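Local coordinates for putative RnfG subunit of electron transport complex (Thermotoga maritima, PDB 3DCZ), which probably serves as the FMN-carrying G subunit of the membrane-bound Rnf complex, which is thought to couple electron transfer to ion translocation across the membrane, at residues A[28-33]-A[113-118]; A[84-89]-A[99-104]; A[39-44]-A[76-81]. All blocks are in the same frame, centred on the assembly; numbering follows the deposited sequence. Where two conformers were deposited one is given.

Contact 1 (A[28-33]-A[113-118])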
ATOM      1  N   ILE A  28       7.295   0.176   7.010  1.00 14.18           N
ATOM      2  CA  ILE A  28       6.196  -0.560   7.615  1.00 15.17           C
ATOM      3  C   ILE A  28       5.572   0.289   8.727  1.00 13.65           C
ATOM      4  O   ILE A  28       4.346   0.361   8.850  1.00 13.47           O
ATOM      5  CB  ILE A  28       6.692  -1.897   8.148  1.00 15.58           C
ATOM      6  CG1 ILE A  28       7.121  -2.754   6.967  1.00 12.53           C
ATOM      7  CG2 ILE A  28       5.596  -2.609   9.022  1.00 14.68           C
ATOM      8  CD1 ILE A  28       7.822  -4.100   7.373  1.00 15.03           C
ATOM      9  N   LYS A  29       6.404   0.940   9.518  1.00 13.08           N
ATOM     10  CA  LYS A  29       5.908   1.858  10.561  1.00 14.93           C
ATOM     11  C   LYS A  29       5.083   2.980   9.927  1.00 15.03           C
ATOM     12  O   LYS A  29       3.971   3.293  10.396  1.00 15.09           O
ATOM     13  CB  LYS A  29       7.077   2.467  11.352  1.00 15.30           C
ATOM     14  CG  LYS A  29       7.766   1.510  12.288  1.00 14.94           C
ATOM     15  CD  LYS A  29       8.999   2.140  12.935  1.00 17.24           C
ATOM     16  CE  LYS A  29       9.616   1.231  13.945  1.00 20.09           C
ATOM     17  NZ  LYS A  29      10.697   1.969  14.635  1.00 22.30           N
ATOM     18  N   PHE A  30       5.593   3.562   8.838  1.00 13.78           N
ATOM     19  CA  PHE A  30       4.883   4.671   8.202  1.00 13.98           C
ATOM     20  C   PHE A  30       3.481   4.277   7.743  1.00 12.80           C
ATOM     21  O   PHE A  30       2.497   5.000   8.005  1.00 13.45           O
ATOM     22  CB  PHE A  30       5.646   5.209   6.998  1.00 13.06           C
ATOM     23  CG  PHE A  30       4.901   6.296   6.297  1.00 13.71           C
ATOM     24  CD1 PHE A  30       4.950   7.594   6.760  1.00 12.96           C
ATOM     25  CD2 PHE A  30       4.116   6.023   5.181  1.00 13.48           C
ATOM     26  CE1 PHE A  30       4.255   8.572   6.147  1.00 16.71           C
ATOM     27  CE2 PHE A  30       3.365   6.987   4.587  1.00 16.60           C
ATOM     28  CZ  PHE A  30       3.467   8.302   5.049  1.00 15.61           C
ATOM     29  N   VAL A  31       3.367   3.101   7.104  1.00 13.58           N
ATOM     30  CA  VAL A  31       2.078   2.706   6.520  1.00 14.10           C
ATOM     31  C   VAL A  31       1.063   2.273   7.574  1.00 14.88           C
ATOM     32  O   VAL A  31      -0.143   2.098   7.286  1.00 14.01           O
ATOM     33  CB  VAL A  31       2.239   1.641   5.392  1.00 14.11           C
ATOM     34  CG1 VAL A  31       3.089   2.250   4.210  1.00 15.05           C
ATOM     35  CG2 VAL A  31       2.835   0.372   5.911  1.00 15.11           C
ATOM     36  N   LEU A  32       1.561   2.108   8.801  1.00 14.49           N
ATOM     37  CA  LEU A  32       0.725   1.816   9.966  1.00 12.48           C
ATOM     38  C   LEU A  32       0.368   3.062  10.769  1.00 14.48           C
ATOM     39  O   LEU A  32      -0.222   2.952  11.836  1.00 14.29           O
ATOM     40  CB  LEU A  32       1.344   0.722  10.823  1.00 14.65           C
ATOM     41  CG  LEU A  32       1.224  -0.710  10.269  1.00 14.07           C
ATOM     42  CD1 LEU A  32       2.216  -1.629  10.998  1.00 15.86           C
ATOM     43  CD2 LEU A  32      -0.199  -1.244  10.400  1.00 15.40           C
ATOM     44  N   LYS A  33       0.660   4.229  10.202  1.00 14.70           N
ATOM     45  CA  LYS A  33       0.098   5.482  10.739  1.00 14.28           C
ATOM     46  C   LYS A  33      -1.180   5.807   9.980  1.00 13.77           C
ATOM     47  O   LYS A  33      -1.281   5.634   8.730  1.00 13.60           O
ATOM     48  CB  LYS A  33       1.110   6.629  10.626  1.00 13.97           C
ATOM     49  CG  LYS A  33       2.408   6.396  11.428  1.00 15.00           C
ATOM     50  CD  LYS A  33       3.289   7.640  11.425  1.00 20.70           C
ATOM     51  CE  LYS A  33       4.523   7.451  12.268  1.00 33.90           C
ATOM     52  NZ  LYS A  33       5.453   8.614  12.129  1.00 34.39           N
ATOM     53  N   LEU A 113      -7.321   0.689   1.405  1.00 13.41           N
ATOM     54  CA  LEU A 113      -5.901   1.024   1.321  1.00 12.81           C
ATOM     55  C   LEU A 113      -5.601   2.161   2.297  1.00 13.89           C
ATOM     56  O   LEU A 113      -6.103   3.288   2.129  1.00 14.26           O
ATOM     57  CB  LEU A 113      -5.496   1.455  -0.097  1.00 13.07           C
ATOM     58  CG  LEU A 113      -4.065   1.924  -0.259  1.00 12.33           C
ATOM     59  CD1 LEU A 113      -3.037   0.838   0.189  1.00 14.50           C
ATOM     60  CD2 LEU A 113      -3.766   2.321  -1.716  1.00 13.15           C
ATOM     61  N   ASN A 114      -4.843   1.861   3.358  1.00 14.25           N
ATOM     62  CA  ASN A 114      -4.545   2.871   4.377  1.00 13.78           C
ATOM     63  C   ASN A 114      -3.426   3.792   3.976  1.00 13.74           C
ATOM     64  O   ASN A 114      -3.525   4.989   4.177  1.00 14.46           O
ATOM     65  CB  ASN A 114      -4.183   2.185   5.693  1.00 13.85           C
ATOM     66  CG  ASN A 114      -3.965   3.162   6.851  1.00 14.98           C
ATOM     67  OD1 ASN A 114      -4.941   3.755   7.340  1.00 17.22           O
ATOM     68  ND2 ASN A 114      -2.694   3.312   7.329  1.00 14.88           N
ATOM     69  N   SER A 115      -2.317   3.220   3.501  1.00 13.54           N
ATOM     70  CA  SER A 115      -1.107   3.993   3.267  1.00 11.60           C
ATOM     71  C   SER A 115      -0.123   3.250   2.426  1.00 13.45           C
ATOM     72  O   SER A 115      -0.207   2.048   2.271  1.00 15.95           O
ATOM     73  CB  SER A 115      -0.478   4.423   4.592  1.00 12.78           C
ATOM     74  OG  SER A 115       0.665   5.231   4.465  1.00 13.19           O
ATOM     75  N   VAL A 116       0.792   3.993   1.855  1.00 12.81           N
ATOM     76  CA  VAL A 116       1.764   3.485   0.900  1.00 14.07           C
ATOM     77  C   VAL A 116       3.083   4.190   1.132  1.00 13.53           C
ATOM     78  O   VAL A 116       3.092   5.399   1.427  1.00 16.28           O
ATOM     79  CB  VAL A 116       1.319   3.836  -0.565  1.00 15.39           C
ATOM     80  CG1 VAL A 116       2.318   3.331  -1.572  1.00 15.87           C
ATOM     81  CG2 VAL A 116      -0.080   3.330  -0.839  1.00 16.09           C
ATOM     82  N   ARG A 117       4.191   3.466   0.961  1.00 13.27           N
ATOM     83  CA  ARG A 117       5.527   4.074   0.971  0.50 15.16           C
ATOM     84  C   ARG A 117       6.354   3.380  -0.092  1.00 16.09           C
ATOM     85  O   ARG A 117       6.533   2.169  -0.023  1.00 15.71           O
ATOM     86  CB  ARG A 117       6.193   3.899   2.338  0.50 16.49           C
ATOM     87  CG  ARG A 117       7.655   4.349   2.390  0.50 19.18           C
ATOM     88  CD  ARG A 117       7.776   5.849   2.522  0.50 27.01           C
ATOM     89  NE  ARG A 117       8.093   6.232   3.904  0.50 23.51           N
ATOM     90  CZ  ARG A 117       7.741   7.377   4.483  0.50 27.28           C
ATOM     91  NH1 ARG A 117       7.009   8.289   3.838  0.50 26.49           N
ATOM     92  NH2 ARG A 117       8.098   7.590   5.749  0.50 20.70           N
ATOM     93  N   VAL A 118       6.871   4.148  -1.037  1.00 16.12           N
ATOM     94  CA  VAL A 118       7.703   3.620  -2.100  1.00 16.60           C
ATOM     95  C   VAL A 118       9.126   3.756  -1.605  1.00 20.06           C
ATOM     96  O   VAL A 118       9.550   4.862  -1.218  1.00 20.25           O
ATOM     97  CB  VAL A 118       7.470   4.429  -3.427  1.00 17.32           C
ATOM     98  CG1 VAL A 118       8.279   3.824  -4.536  1.00 22.53           C
ATOM     99  CG2 VAL A 118       5.988   4.427  -3.799  1.00 19.93           C
TER
HETATM  100  O   HOH W   1       0.555   6.649   6.873  1.00 14.35           O
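The last turn of helix 22-31 and the loop after it lie against the classic beta bulge of strand 110-120, where Asn114 and Ser115 both face Cys103; Asn114 takes two carbonyls directly, and Ser115 reaches two through a water. Asn114 ND2 donates to Val31 O (2.8 Å) and to Lys33 O (3.1 Å). Val31 O lies close to the plane of the Asn114 amide and Lys33 O is tilted from it, while ND2 stands above both carbonyl planes, so one amide nitrogen bridges two carbonyls where the chain leaves the helix. The water gives its hydrogens to Phe30 O and Lys33 O and accepts from Ser115 OG, each at 2.8 Å. These bonds join the N-terminal helix to an outermost strand of the antiparallel sheet in the FMN-binding domain. Farther along, in the conformer given, the guanidinium of Arg117 lies flat on one face of the Phe30 ring, planes 22° apart, a cation-pi stack with CZ 3.8 Å from the ring centroid; bends at chi2 and chi3 fold the arginine back over the ring. The water sits off the opposite face, toward the rim, and Val116 O meets the ring edge. Between the two polar ends, Val31 CG1 presses on Val116 C (3.6 Å).

Contact 2 (A[84-89]-A[99-104]). With ACT (acetate ion), chain D.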
ATOM      1  N   ALA A  84      -5.187  -5.344  10.088  1.00 14.89           N
ATOM      2  CA  ALA A  84      -4.371  -4.623   9.127  1.00 12.34           C
ATOM      3  C   ALA A  84      -3.345  -5.607   8.553  1.00 12.63           C
ATOM      4  O   ALA A  84      -2.915  -6.520   9.240  1.00 13.95           O
ATOM      5  CB  ALA A  84      -3.710  -3.453   9.794  1.00 14.85           C
ATOM      6  N   TYR A  85      -2.983  -5.396   7.285  1.00 13.63           N
ATOM      7  CA  TYR A  85      -2.051  -6.252   6.564  1.00 12.31           C
ATOM      8  C   TYR A  85      -1.042  -5.352   5.904  1.00 13.07           C
ATOM      9  O   TYR A  85      -1.442  -4.363   5.266  1.00 15.60           O
ATOM     10  CB  TYR A  85      -2.822  -7.070   5.513  1.00 14.23           C
ATOM     11  CG  TYR A  85      -3.781  -8.000   6.188  1.00 12.76           C
ATOM     12  CD1 TYR A  85      -3.333  -9.259   6.629  1.00 17.10           C
ATOM     13  CD2 TYR A  85      -5.057  -7.607   6.510  1.00 15.85           C
ATOM     14  CE1 TYR A  85      -4.159 -10.091   7.342  1.00 16.18           C
ATOM     15  CE2 TYR A  85      -5.902  -8.459   7.201  1.00 17.62           C
ATOM     16  CZ  TYR A  85      -5.442  -9.703   7.619  1.00 15.28           C
ATOM     17  OH  TYR A  85      -6.249 -10.543   8.341  1.00 18.11           O
ATOM     18  N   VAL A  86       0.241  -5.661   6.041  1.00 13.35           N
ATOM     19  CA  VAL A  86       1.282  -4.937   5.328  1.00 13.13           C
ATOM     20  C   VAL A  86       1.980  -5.923   4.421  1.00 14.75           C
ATOM     21  O   VAL A  86       2.371  -7.011   4.815  1.00 15.16           O
ATOM     22  CB  VAL A  86       2.279  -4.227   6.295  1.00 14.76           C
ATOM     23  CG1 VAL A  86       3.421  -3.604   5.499  1.00 14.84           C
ATOM     24  CG2 VAL A  86       1.530  -3.190   7.161  1.00 14.70           C
ATOM     25  N   LEU A  87       2.102  -5.514   3.171  1.00 14.28           N
ATOM     26  CA  LEU A  87       2.930  -6.286   2.249  0.50 14.00           C
ATOM     27  C   LEU A  87       3.667  -5.368   1.301  1.00 16.39           C
ATOM     28  O   LEU A  87       3.590  -4.147   1.422  1.00 14.55           O
ATOM     29  CB  LEU A  87       2.099  -7.374   1.542  0.50 13.92           C
ATOM     30  CG  LEU A  87       0.974  -6.958   0.589  0.50 10.64           C
ATOM     31  CD1 LEU A  87       0.282  -8.194   0.021  0.50 15.90           C
ATOM     32  CD2 LEU A  87      -0.070  -6.079   1.310  0.50 12.95           C
ATOM     33  N   SER A  88       4.451  -5.974   0.411  1.00 15.50           N
ATOM     34  CA  SER A  88       5.269  -5.228  -0.514  1.00 15.17           C
ATOM     35  C   SER A  88       4.964  -5.700  -1.945  1.00 14.50           C
ATOM     36  O   SER A  88       4.399  -6.777  -2.180  1.00 12.87           O
ATOM     37  CB  SER A  88       6.735  -5.481  -0.148  1.00 19.87           C
ATOM     38  OG  SER A  88       7.049  -4.771   1.053  1.00 27.75           O
ATOM     39  N   GLY A  89       5.407  -4.909  -2.908  1.00 15.08           N
ATOM     40  CA  GLY A  89       5.204  -5.258  -4.277  1.00 14.00           C
ATOM     41  C   GLY A  89       6.140  -4.575  -5.238  1.00 14.65           C
ATOM     42  O   GLY A  89       6.826  -3.592  -4.898  1.00 15.20           O
ATOM     43  N   THR A  99      10.845  -0.994  -4.213  1.00 16.34           N
ATOM     44  CA  THR A  99       9.781  -1.777  -3.648  1.00 14.60           C
ATOM     45  C   THR A  99       8.681  -0.836  -3.125  1.00 16.14           C
ATOM     46  O   THR A  99       8.981   0.185  -2.492  1.00 17.88           O
ATOM     47  CB  THR A  99      10.266  -2.634  -2.450  1.00 15.72           C
ATOM     48  OG1 THR A  99      11.257  -3.555  -2.920  1.00 16.34           O
ATOM     49  CG2 THR A  99       9.121  -3.426  -1.820  1.00 18.79           C
ATOM     50  N   VAL A 100       7.427  -1.209  -3.340  1.00 14.92           N
ATOM     51  CA  VAL A 100       6.305  -0.441  -2.807  1.00 13.90           C
ATOM     52  C   VAL A 100       5.754  -1.196  -1.565  1.00 15.14           C
ATOM     53  O   VAL A 100       5.393  -2.378  -1.692  1.00 16.60           O
ATOM     54  CB  VAL A 100       5.131  -0.338  -3.818  1.00 17.47           C
ATOM     55  CG1 VAL A 100       4.006   0.535  -3.218  1.00 18.90           C
ATOM     56  CG2 VAL A 100       5.601   0.229  -5.159  1.00 23.35           C
ATOM     57  N   VAL A 101       5.685  -0.522  -0.409  1.00 13.89           N
ATOM     58  CA  VAL A 101       5.150  -1.101   0.844  1.00 13.28           C
ATOM     59  C   VAL A 101       3.765  -0.482   1.015  1.00 13.32           C
ATOM     60  O   VAL A 101       3.571   0.707   0.742  1.00 13.10           O
ATOM     61  CB  VAL A 101       6.060  -0.747   2.074  1.00 12.43           C
ATOM     62  CG1 VAL A 101       5.455  -1.303   3.354  1.00 15.25           C
ATOM     63  CG2 VAL A 101       7.506  -1.293   1.802  1.00 14.58           C
ATOM     64  N   ALA A 102       2.794  -1.270   1.412  1.00 14.17           N
ATOM     65  CA  ALA A 102       1.433  -0.773   1.577  1.00 12.88           C
ATOM     66  C   ALA A 102       0.730  -1.479   2.708  1.00 15.03           C
ATOM     67  O   ALA A 102       1.025  -2.627   2.992  1.00 13.73           O
ATOM     68  CB  ALA A 102       0.634  -0.898   0.284  1.00 14.44           C
ATOM     69  N   CYS A 103      -0.206  -0.771   3.323  1.00 13.28           N
ATOM     70  CA  CYS A 103      -1.024  -1.281   4.409  1.00 13.69           C
ATOM     71  C   CYS A 103      -2.488  -1.235   3.959  1.00 14.28           C
ATOM     72  O   CYS A 103      -3.004  -0.202   3.525  1.00 13.45           O
ATOM     73  CB  CYS A 103      -0.882  -0.416   5.684  1.00 15.10           C
ATOM     74  SG  CYS A 103      -2.071  -0.898   6.968  1.00 15.49           S
ATOM     75  N   PHE A 104      -3.144  -2.392   4.059  1.00 12.98           N
ATOM     76  CA  PHE A 104      -4.553  -2.551   3.769  1.00 15.01           C
ATOM     77  C   PHE A 104      -5.240  -2.925   5.072  1.00 15.57           C
ATOM     78  O   PHE A 104      -4.729  -3.714   5.852  1.00 15.73           O
ATOM     79  CB  PHE A 104      -4.796  -3.673   2.752  1.00 15.57           C
ATOM     80  CG  PHE A 104      -4.233  -3.384   1.397  1.00 14.04           C
ATOM     81  CD1 PHE A 104      -2.892  -3.638   1.088  1.00 15.12           C
ATOM     82  CD2 PHE A 104      -5.050  -2.878   0.401  1.00 14.32           C
ATOM     83  CE1 PHE A 104      -2.365  -3.317  -0.170  1.00 17.35           C
ATOM     84  CE2 PHE A 104      -4.523  -2.615  -0.893  1.00 14.67           C
ATOM     85  CZ  PHE A 104      -3.166  -2.835  -1.160  1.00 13.96           C
TER
HETATM   86  C   ACT D   4      -9.666 -10.720   7.886  1.00 30.92           C
HETATM   87  O   ACT D   4      -8.828  -9.999   8.453  1.00 29.49           O
HETATM   88  OXT ACT D   4     -10.777 -10.762   8.460  1.00 38.17           O
HETATM   89  CH3 ACT D   4      -9.387 -11.441   6.612  1.00 31.68           C
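Val86 CG1 meets Val101 CG1 at 3.7 Å, the two side chains crossing obliquely, and Val86 CG2 rests on Cys103 CB (4.0 Å). With CG1 anti to the backbone N (chi1 174°) and CG2 anti to the carbonyl carbon, Val86 sends one methyl to each of these neighbours. Ser88 shares this face, its OG packing on Val101 CG2 and its CB on Thr99 CG2; helix 22-31 covers the face through Val31 and Ala27. On the other face, in the conformer given, Leu87 CD2 reaches Phe104 CD1 at 3.7 Å, brought across by a chi1 of 65° that sets CG between the backbone N and carbonyl carbon. Met198 and Leu202 of helix 188-206 close over this pair, and Ala102 beside them meets Leu195.

Between the faces runs the backbone: Tyr85 with Phe104, Leu87 with Ala102 and Gly89 with Val100 are hydrogen-bonded pairs, each bonded both ways. Tyr85 N reaches Phe104 O at 2.8 Å, and Val100 N points almost straight at Gly89 O (178°). At the polar edge the Tyr85 ring leads away from the partner strand, and its OH donates to an acetate O at 2.6 Å, in the ring plane; Asn83 also holds this ion, probably from the crystallisation liquor. The whole is an antiparallel beta hairpin of the sheet's middle strand and its neighbour, sandwiched between two helices.

Contact 3 (A[39-44]-A[76-81])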
ATOM      1  N   ASP A  39      -1.471   9.453  13.488  1.00 12.28           N
ATOM      2  CA  ASP A  39      -1.096   8.711  14.677  1.00 13.64           C
ATOM      3  C   ASP A  39      -0.884   7.248  14.334  1.00 12.19           C
ATOM      4  O   ASP A  39      -1.511   6.710  13.426  1.00 13.32           O
ATOM      5  CB  ASP A  39      -2.184   8.791  15.720  1.00 12.24           C
ATOM      6  CG  ASP A  39      -2.569  10.220  16.068  1.00 16.21           C
ATOM      7  OD1 ASP A  39      -1.690  11.118  15.966  1.00 15.72           O
ATOM      8  OD2 ASP A  39      -3.751  10.435  16.424  1.00 14.46           O
ATOM      9  N   TYR A  40      -0.014   6.589  15.079  1.00 14.32           N
ATOM     10  CA  TYR A  40       0.158   5.158  14.915  1.00 13.34           C
ATOM     11  C   TYR A  40      -1.136   4.372  15.173  1.00 13.05           C
ATOM     12  O   TYR A  40      -1.800   4.595  16.203  1.00 15.47           O
ATOM     13  CB  TYR A  40       1.230   4.642  15.867  1.00 14.33           C
ATOM     14  CG  TYR A  40       2.635   4.783  15.360  1.00 16.10           C
ATOM     15  CD1 TYR A  40       3.089   3.968  14.346  1.00 16.45           C
ATOM     16  CD2 TYR A  40       3.514   5.706  15.914  1.00 18.38           C
ATOM     17  CE1 TYR A  40       4.374   4.067  13.878  1.00 16.46           C
ATOM     18  CE2 TYR A  40       4.822   5.823  15.441  1.00 20.86           C
ATOM     19  CZ  TYR A  40       5.242   4.989  14.410  1.00 18.53           C
ATOM     20  OH  TYR A  40       6.514   5.061  13.880  1.00 22.38           O
ATOM     21  N   LEU A  41      -1.467   3.453  14.264  1.00 12.64           N
ATOM     22  CA  LEU A  41      -2.581   2.516  14.471  1.00 14.07           C
ATOM     23  C   LEU A  41      -2.157   1.323  15.355  1.00 13.17           C
ATOM     24  O   LEU A  41      -3.012   0.638  15.908  1.00 14.29           O
ATOM     25  CB  LEU A  41      -3.107   2.002  13.113  1.00 14.07           C
ATOM     26  CG  LEU A  41      -3.704   3.082  12.193  1.00 16.67           C
ATOM     27  CD1 LEU A  41      -3.904   2.524  10.779  1.00 19.52           C
ATOM     28  CD2 LEU A  41      -4.999   3.595  12.791  1.00 17.50           C
ATOM     29  N   VAL A  42      -0.846   1.090  15.430  1.00 14.86           N
ATOM     30  CA  VAL A  42      -0.222   0.057  16.237  1.00 13.22           C
ATOM     31  C   VAL A  42       0.977   0.685  16.922  1.00 15.26           C
ATOM     32  O   VAL A  42       1.724   1.424  16.282  1.00 15.77           O
ATOM     33  CB  VAL A  42       0.265  -1.120  15.325  1.00 14.64           C
ATOM     34  CG1 VAL A  42       0.869  -2.293  16.136  1.00 16.98           C
ATOM     35  CG2 VAL A  42      -0.868  -1.623  14.449  1.00 15.30           C
ATOM     36  N   ASP A  43       1.199   0.349  18.200  1.00 16.71           N
ATOM     37  CA  ASP A  43       2.354   0.890  18.917  1.00 19.58           C
ATOM     38  C   ASP A  43       3.621   0.616  18.129  1.00 18.45           C
ATOM     39  O   ASP A  43       3.816  -0.487  17.594  1.00 17.98           O
ATOM     40  CB  ASP A  43       2.489   0.275  20.305  1.00 16.88           C
ATOM     41  CG  ASP A  43       3.772   0.715  21.032  1.00 25.15           C
ATOM     42  OD1 ASP A  43       3.773   1.791  21.671  1.00 30.87           O
ATOM     43  OD2 ASP A  43       4.782  -0.018  20.974  1.00 26.95           O
ATOM     44  N   GLU A  44       4.508   1.608  18.103  1.00 19.54           N
ATOM     45  CA  GLU A  44       5.712   1.515  17.301  1.00 19.23           C
ATOM     46  C   GLU A  44       6.612   0.349  17.705  1.00 20.94           C
ATOM     47  O   GLU A  44       7.159  -0.325  16.827  1.00 20.62           O
ATOM     48  CB  GLU A  44       6.486   2.823  17.339  1.00 18.88           C
ATOM     49  CG  GLU A  44       7.754   2.794  16.535  1.00 24.72           C
ATOM     50  CD  GLU A  44       8.532   4.096  16.571  1.00 24.55           C
ATOM     51  OE1 GLU A  44       8.066   5.066  17.211  1.00 28.03           O
ATOM     52  OE2 GLU A  44       9.633   4.135  15.973  1.00 26.17           O
ATOM     53  N   PHE A  76      -1.445  -7.288  11.635  1.00 13.29           N
ATOM     54  CA  PHE A  76      -1.558  -6.440  12.820  1.00 13.15           C
ATOM     55  C   PHE A  76      -3.026  -6.305  13.181  1.00 15.45           C
ATOM     56  O   PHE A  76      -3.912  -6.608  12.372  1.00 14.07           O
ATOM     57  CB  PHE A  76      -0.952  -5.044  12.588  1.00 13.26           C
ATOM     58  CG  PHE A  76       0.441  -5.062  12.060  1.00 11.95           C
ATOM     59  CD1 PHE A  76       0.670  -5.156  10.694  1.00 13.81           C
ATOM     60  CD2 PHE A  76       1.527  -5.015  12.914  1.00 13.22           C
ATOM     61  CE1 PHE A  76       1.975  -5.186  10.185  1.00 16.07           C
ATOM     62  CE2 PHE A  76       2.833  -5.064  12.413  1.00 15.09           C
ATOM     63  CZ  PHE A  76       3.049  -5.149  11.050  1.00 13.64           C
ATOM     64  N   VAL A  77      -3.248  -5.864  14.415  1.00 14.07           N
ATOM     65  CA  VAL A  77      -4.561  -5.420  14.895  1.00 12.52           C
ATOM     66  C   VAL A  77      -4.411  -3.973  15.338  1.00 13.34           C
ATOM     67  O   VAL A  77      -3.558  -3.645  16.185  1.00 13.76           O
ATOM     68  CB  VAL A  77      -5.093  -6.289  16.060  1.00 13.92           C
ATOM     69  CG1 VAL A  77      -6.492  -5.785  16.499  1.00 11.49           C
ATOM     70  CG2 VAL A  77      -5.155  -7.761  15.639  1.00 14.09           C
ATOM     71  N   THR A  78      -5.231  -3.109  14.781  1.00 12.97           N
ATOM     72  CA  THR A  78      -5.141  -1.673  15.127  1.00 15.12           C
ATOM     73  C   THR A  78      -5.645  -1.426  16.552  1.00 15.89           C
ATOM     74  O   THR A  78      -6.294  -2.297  17.165  1.00 14.77           O
ATOM     75  CB  THR A  78      -5.931  -0.800  14.147  1.00 16.48           C
ATOM     76  OG1 THR A  78      -7.327  -1.021  14.359  1.00 16.37           O
ATOM     77  CG2 THR A  78      -5.526  -1.065  12.669  1.00 17.44           C
ATOM     78  N   LYS A  79      -5.359  -0.239  17.101  1.00 14.40           N
ATOM     79  CA  LYS A  79      -5.776   0.070  18.458  1.00 16.42           C
ATOM     80  C   LYS A  79      -7.289   0.050  18.606  1.00 15.59           C
ATOM     81  O   LYS A  79      -7.784  -0.178  19.706  1.00 18.23           O
ATOM     82  CB  LYS A  79      -5.197   1.420  18.920  1.00 16.53           C
ATOM     83  CG  LYS A  79      -3.719   1.393  19.155  1.00 19.59           C
ATOM     84  CD  LYS A  79      -3.146   2.804  19.240  1.00 28.31           C
ATOM     85  CE  LYS A  79      -1.638   2.798  19.378  1.00 31.91           C
ATOM     86  NZ  LYS A  79      -1.089   4.195  19.182  1.00 41.97           N
ATOM     87  N   ASP A  80      -8.016   0.274  17.503  1.00 16.95           N
ATOM     88  CA  ASP A  80      -9.475   0.153  17.505  1.00 20.16           C
ATOM     89  C   ASP A  80     -10.027  -1.181  16.952  1.00 20.76           C
ATOM     90  O   ASP A  80     -11.215  -1.311  16.682  1.00 21.85           O
ATOM     91  CB  ASP A  80     -10.152   1.358  16.839  1.00 22.59           C
ATOM     92  CG  ASP A  80      -9.907   1.460  15.353  1.00 33.43           C
ATOM     93  OD1 ASP A  80      -9.259   0.586  14.747  1.00 31.49           O
ATOM     94  OD2 ASP A  80     -10.389   2.471  14.781  1.00 46.29           O
ATOM     95  N   GLY A  81      -9.168  -2.184  16.867  1.00 16.00           N
ATOM     96  CA  GLY A  81      -9.591  -3.572  16.710  1.00 15.17           C
ATOM     97  C   GLY A  81      -9.772  -4.082  15.301  1.00 15.63           C
ATOM     98  O   GLY A  81     -10.366  -5.129  15.102  1.00 16.57           O
TER
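The loop 39-44 runs past the turn that follows strand 67-77, the backbones nearest at Leu41 and Thr78, where Leu41 O takes the backbone N of Lys79 (2.8 Å) and also a CA-H...O contact from Thr78 CA (3.2 Å). Lys79 then lays its extended side chain along the loop: CG passes Leu41 O, CE comes near Asp43 N, and NZ bonds to Tyr40 O at 3.1 Å from above the carbonyl plane. Two successive carbonyls of the loop are thus held by the backbone and side chain of one lysine, while the carboxylate of Asp43 stays apart from Lys79 NZ and caps helix 44-54 at the N of Glu46. Thr78 divides its work between two sides. CG2, anti to the carbonyl carbon, packs on Leu41 CB (3.9 Å), whereas OG1, at a chi1 of 70°, points to Asp80 and donates to its OD1 at 2.5 Å across the type I turn from Thr78 to Gly81. Asp80 is also salt-bridged to Arg82. A valine here would probably leave Asp80 OD1 without this donor and Arg82 N without its bond to OG1, making the turn less firmly fixed. Deeper in, Val42 CG2 sits against Phe76 CB (3.9 Å), the two side chains crossing at about a right angle. Inward, Phe76 is packed by Ile28 of helix 22-31, Ile50 of helix 44-54 and Val86 of strand 83-90, and Val42 and Tyr40 both lean on Ile47, so the loop links the two N-terminal helices to the sheet where strand 67-77 ends.

Contact 2 is the buried core, pairing two inner strands of the sheet by backbone bonds and apolar side chains. Contact 1 is partly buried and lies on the same sheet one strand over: Asn114 N and Arg117 N probably bond to Cys103 O and Val101 O of 99-104, and Val31 O packs on Cys103 CB. Its chemistry is more polar, with amide, water and cation-pi. Contact 3, about 16 Å from the chain centre to its own, is the most peripheral, a loop and turn joined by a lysine's bonds to two loop carbonyls and by a few apolar contacts. It reaches contact 1 through the Lys29-Glu44 salt bridge and a probable Leu32-Leu41 backbone bond, and contact 2 through the probable bond of Ala84 N to Phe76 O.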